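Local coordinates for L0028 (Mitochondria associated protein) (Escherichia coli, PDB 3GCG) that probably acts as a guanine nucleotide exchange factor of the SopE-like, all-helical type, switching on Rho-family GTPases such as Cdc42 in infected host cells, at residues 110-113 and 114-118; 124-127 and 128-132. All blocks are in the same frame, centred on the assembly; numbering follows the deposited sequence.

Interaction 1: residues 110-113 and 114-118; sequences FNQK and VDEQC
F110 and V114 form the tight part of this contact, one turn apart on the buried side of alpha-helix 108-118, where side chains spaced i to i+4 meet. With its CG anti to the backbone N (chi1 175°), the phenylalanine swings its ring back beside its own carbonyl carbon, and CE2 comes to 3.5 Å from V114 CG2. That methyl approaches the ring obliquely and also sits 3.4 Å from F110 O, so it is wedged between ring and backbone. Helix 124-146 covers this side: I135 and V138 press on F110, and R127 on V114. At the border of the packed side, D115 turns its carboxylate back over the preceding turn, bringing OD2 to 3.1 Å from N111 O, two acceptors that gain nothing from each other; OD1 makes a salt bridge to R127 NH1, modelled too short for its exact geometry to be trusted. Replacing D115 by an alanine is likely to leave the R127 guanidinium without the carboxylate it pairs with and weaken the tie to the neighbouring helix. The solvent side is looser. Q112 bends at chi2 (49°) and extends NE2 to E116 OE2 at 3.1 Å, meeting the anti lone pair; the N-H...O angle is a bent 144°, and the oxygen lies somewhat out of the amide plane. K113 runs alongside E116, and its ammonium is hydrogen-bonded to V17 O. The opposite charges probably attract weakly, K113 NZ lying 4.0 Å from E116 OE1, beyond a salt bridge.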
# COMPACT_ATOMS: atom_id res chain seq x y z
N PHE B 110 1.37 -19.12 8.22
CA PHE B 110 0.30 -18.20 8.59
C PHE B 110 -1.02 -18.50 7.88
O PHE B 110 -2.08 -18.51 8.49
CB PHE B 110 0.69 -16.76 8.26
CG PHE B 110 -0.42 -15.78 8.50
CD1 PHE B 110 -0.72 -15.36 9.80
CD2 PHE B 110 -1.19 -15.30 7.44
CE1 PHE B 110 -1.77 -14.48 10.03
CE2 PHE B 110 -2.23 -14.42 7.66
CZ PHE B 110 -2.53 -14.00 8.96
N ASN B 111 -0.95 -18.73 6.57
CA ASN B 111 -2.17 -19.01 5.81
C ASN B 111 -2.81 -20.35 6.14
O ASN B 111 -4.02 -20.52 5.97
CB ASN B 111 -1.89 -18.87 4.31
CG ASN B 111 -1.95 -17.41 3.86
OD1 ASN B 111 -3.01 -16.79 3.88
ND2 ASN B 111 -0.81 -16.87 3.46
N GLN B 112 -2.00 -21.30 6.61
CA GLN B 112 -2.51 -22.61 7.00
C GLN B 112 -3.42 -22.33 8.20
O GLN B 112 -4.48 -22.95 8.35
CB GLN B 112 -1.33 -23.52 7.38
CG GLN B 112 -1.70 -24.89 7.98
CD GLN B 112 -2.75 -25.66 7.17
OE1 GLN B 112 -2.87 -25.49 5.96
NE2 GLN B 112 -3.49 -26.52 7.85
N LYS B 113 -3.01 -21.38 9.04
CA LYS B 113 -3.80 -21.00 10.21
C LYS B 113 -5.06 -20.24 9.77
O LYS B 113 -6.11 -20.34 10.40
CB LYS B 113 -2.97 -20.11 11.15
CG LYS B 113 -1.80 -20.82 11.83
CD LYS B 113 -2.27 -21.85 12.85
CE LYS B 113 -1.08 -22.55 13.49
NZ LYS B 113 -1.51 -23.54 14.51
N VAL B 114 -4.94 -19.47 8.70
CA VAL B 114 -6.09 -18.73 8.17
C VAL B 114 -7.16 -19.74 7.75
O VAL B 114 -8.34 -19.60 8.07
CB VAL B 114 -5.70 -17.87 6.95
CG1 VAL B 114 -6.95 -17.32 6.28
CG2 VAL B 114 -4.80 -16.73 7.39
N ASP B 115 -6.74 -20.76 7.01
CA ASP B 115 -7.65 -21.79 6.56
C ASP B 115 -8.31 -22.44 7.77
O ASP B 115 -9.53 -22.38 7.93
CB ASP B 115 -6.91 -22.85 5.75
CG ASP B 115 -6.29 -22.29 4.50
OD1 ASP B 115 -6.93 -21.42 3.88
OD2 ASP B 115 -5.17 -22.71 4.13
N GLU B 116 -7.50 -23.04 8.63
CA GLU B 116 -8.01 -23.69 9.83
C GLU B 116 -9.06 -22.81 10.51
O GLU B 116 -10.08 -23.30 10.99
CB GLU B 116 -6.86 -23.96 10.81
CG GLU B 116 -5.91 -25.05 10.37
CD GLU B 116 -4.68 -25.12 11.25
OE1 GLU B 116 -4.75 -24.64 12.40
OE2 GLU B 116 -3.65 -25.67 10.80
N GLN B 117 -8.79 -21.51 10.54
CA GLN B 117 -9.67 -20.53 11.16
C GLN B 117 -10.97 -20.24 10.41
O GLN B 117 -11.99 -19.92 11.02
CB GLN B 117 -8.91 -19.22 11.36
CG GLN B 117 -9.76 -18.00 11.67
CD GLN B 117 -9.82 -17.66 13.14
OE1 GLN B 117 -10.08 -16.51 13.51
NE2 GLN B 117 -9.58 -18.65 14.00
N CYS B 118 -10.93 -20.33 9.08
CA CYS B 118 -12.12 -20.08 8.27
C CYS B 118 -13.08 -21.25 8.41
O CYS B 118 -14.28 -21.13 8.14
CB CYS B 118 -11.75 -19.89 6.80
SG CYS B 118 -11.02 -18.29 6.43

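Interaction 2: residues 124-127 and 128-132; sequences PITR and FNTQT
The R127 guanidinium and the Q131 amide, in the first turns of alpha-helix 124-146, stand almost perpendicular, 81° apart, with Q131 NE2 at the guanidinium edge and in its plane. Two nitrogen donors face each other there, NH2 and NE2 3.9 Å apart, so this is an edge contact without a bond; both groups turn to helix 108-118, the charged end of R127 to D115 and Q131 NE2 to a hydrogen bond with N111 OD1. The F128 ring has N129 OD1 at its edge, in plane, and packs against an apolar side chain of the other protein in the assembly. Within 124-132, what meets the R127 guanidinium and the F128 ring thus lies at their edges. The i to i+4 hydrogen bonds are already running, from F128 N to P124 O onward. R127 has a chi1 of 134°, off the staggered positions as chi2 also is, with CG 3.0 Å from F128 N; this may be strain or imprecise modelling. On another side of the helix, the isoleucine I125 and the asparagine N129 run alongside each other, and I125 CG2 brushes N129 ND2 at 3.9 Å. T130 grips the turn before it twice. Because OG1 lies beside its own backbone N, the hydroxyl can fold back along the helix, and T126 O accepts both donors. The two come from opposite faces of the carbonyl plane: T130 N at 2.9 Å, tilted from the plane, and T130 OG1 at 3.1 Å, 36° above it, off the lone-pair directions.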
# COMPACT_ATOMS: atom_id res chain seq x y z
N PRO B 124 -14.66 -16.88 -1.05
CA PRO B 124 -13.43 -16.12 -1.28
C PRO B 124 -13.34 -14.82 -0.49
O PRO B 124 -12.28 -14.48 0.05
CB PRO B 124 -13.42 -15.90 -2.80
CG PRO B 124 -14.86 -16.14 -3.22
CD PRO B 124 -15.27 -17.28 -2.33
N ILE B 125 -14.46 -14.11 -0.39
CA ILE B 125 -14.50 -12.85 0.34
C ILE B 125 -14.36 -13.02 1.86
O ILE B 125 -13.51 -12.37 2.48
CB ILE B 125 -15.82 -12.09 0.05
CG1 ILE B 125 -15.95 -11.85 -1.45
CG2 ILE B 125 -15.84 -10.76 0.79
CD1 ILE B 125 -14.76 -11.12 -2.07
N THR B 126 -15.18 -13.87 2.45
CA THR B 126 -15.13 -14.09 3.89
C THR B 126 -13.74 -14.58 4.30
O THR B 126 -13.20 -14.13 5.32
CB THR B 126 -16.19 -15.12 4.34
OG1 THR B 126 -17.50 -14.61 4.04
CG2 THR B 126 -16.09 -15.37 5.84
N ARG B 127 -13.17 -15.48 3.52
CA ARG B 127 -11.84 -16.00 3.80
C ARG B 127 -10.83 -14.85 3.78
O ARG B 127 -9.98 -14.73 4.66
CB ARG B 127 -11.44 -17.05 2.76
CG ARG B 127 -10.01 -16.85 2.23
CD ARG B 127 -9.06 -17.97 2.63
NE ARG B 127 -7.68 -17.50 2.70
CZ ARG B 127 -6.62 -18.29 2.74
NH1 ARG B 127 -6.78 -19.60 2.71
NH2 ARG B 127 -5.40 -17.79 2.84
N PHE B 128 -10.94 -14.00 2.76
CA PHE B 128 -10.04 -12.86 2.61
C PHE B 128 -10.14 -11.90 3.80
O PHE B 128 -9.13 -11.47 4.35
CB PHE B 128 -10.34 -12.11 1.31
CG PHE B 128 -9.33 -11.05 0.97
CD1 PHE B 128 -8.24 -11.34 0.14
CD2 PHE B 128 -9.47 -9.75 1.46
CE1 PHE B 128 -7.31 -10.34 -0.20
CE2 PHE B 128 -8.54 -8.75 1.13
CZ PHE B 128 -7.46 -9.04 0.30
N ASN B 129 -11.36 -11.55 4.19
CA ASN B 129 -11.53 -10.64 5.32
C ASN B 129 -10.95 -11.26 6.59
O ASN B 129 -10.32 -10.58 7.39
CB ASN B 129 -13.00 -10.28 5.50
CG ASN B 129 -13.53 -9.44 4.36
OD1 ASN B 129 -12.75 -8.91 3.55
ND2 ASN B 129 -14.85 -9.30 4.27
N THR B 130 -11.17 -12.56 6.75
CA THR B 130 -10.64 -13.28 7.90
C THR B 130 -9.12 -13.17 7.84
O THR B 130 -8.47 -12.95 8.87
CB THR B 130 -11.09 -14.77 7.87
OG1 THR B 130 -12.48 -14.84 8.21
CG2 THR B 130 -10.28 -15.62 8.85
N GLN B 131 -8.56 -13.30 6.64
CA GLN B 131 -7.11 -13.20 6.49
C GLN B 131 -6.60 -11.84 6.93
O GLN B 131 -5.61 -11.74 7.66
CB GLN B 131 -6.68 -13.44 5.04
CG GLN B 131 -5.19 -13.20 4.82
CD GLN B 131 -4.78 -13.19 3.36
OE1 GLN B 131 -5.17 -12.30 2.60
NE2 GLN B 131 -3.99 -14.18 2.95
N THR B 132 -7.26 -10.78 6.47
CA THR B 132 -6.84 -9.42 6.80
C THR B 132 -6.97 -9.17 8.30
O THR B 132 -6.12 -8.50 8.89
CB THR B 132 -7.64 -8.36 6.04
OG1 THR B 132 -8.94 -8.23 6.64
CG2 THR B 132 -7.82 -8.77 4.61

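Coming from the N terminus, the chain enters helix 108-118, where interaction 1 spans successive turns, leaves through a short connection, and turns into helix 124-146, whose first turns hold interaction 2. Neither contact closes a loop of its own; they follow in series, with no nesting or crossing, their centres about 10 Å apart on the same side of the chain's centre. What closes is the hairpin between them: the two helices face each other, and C118 SG packs against R127 CA near the turn. Interaction 1 looks toward helix 124-146 and the N-terminal residues, while interaction 2 joins helix 108-118 to the surface that meets the other protein.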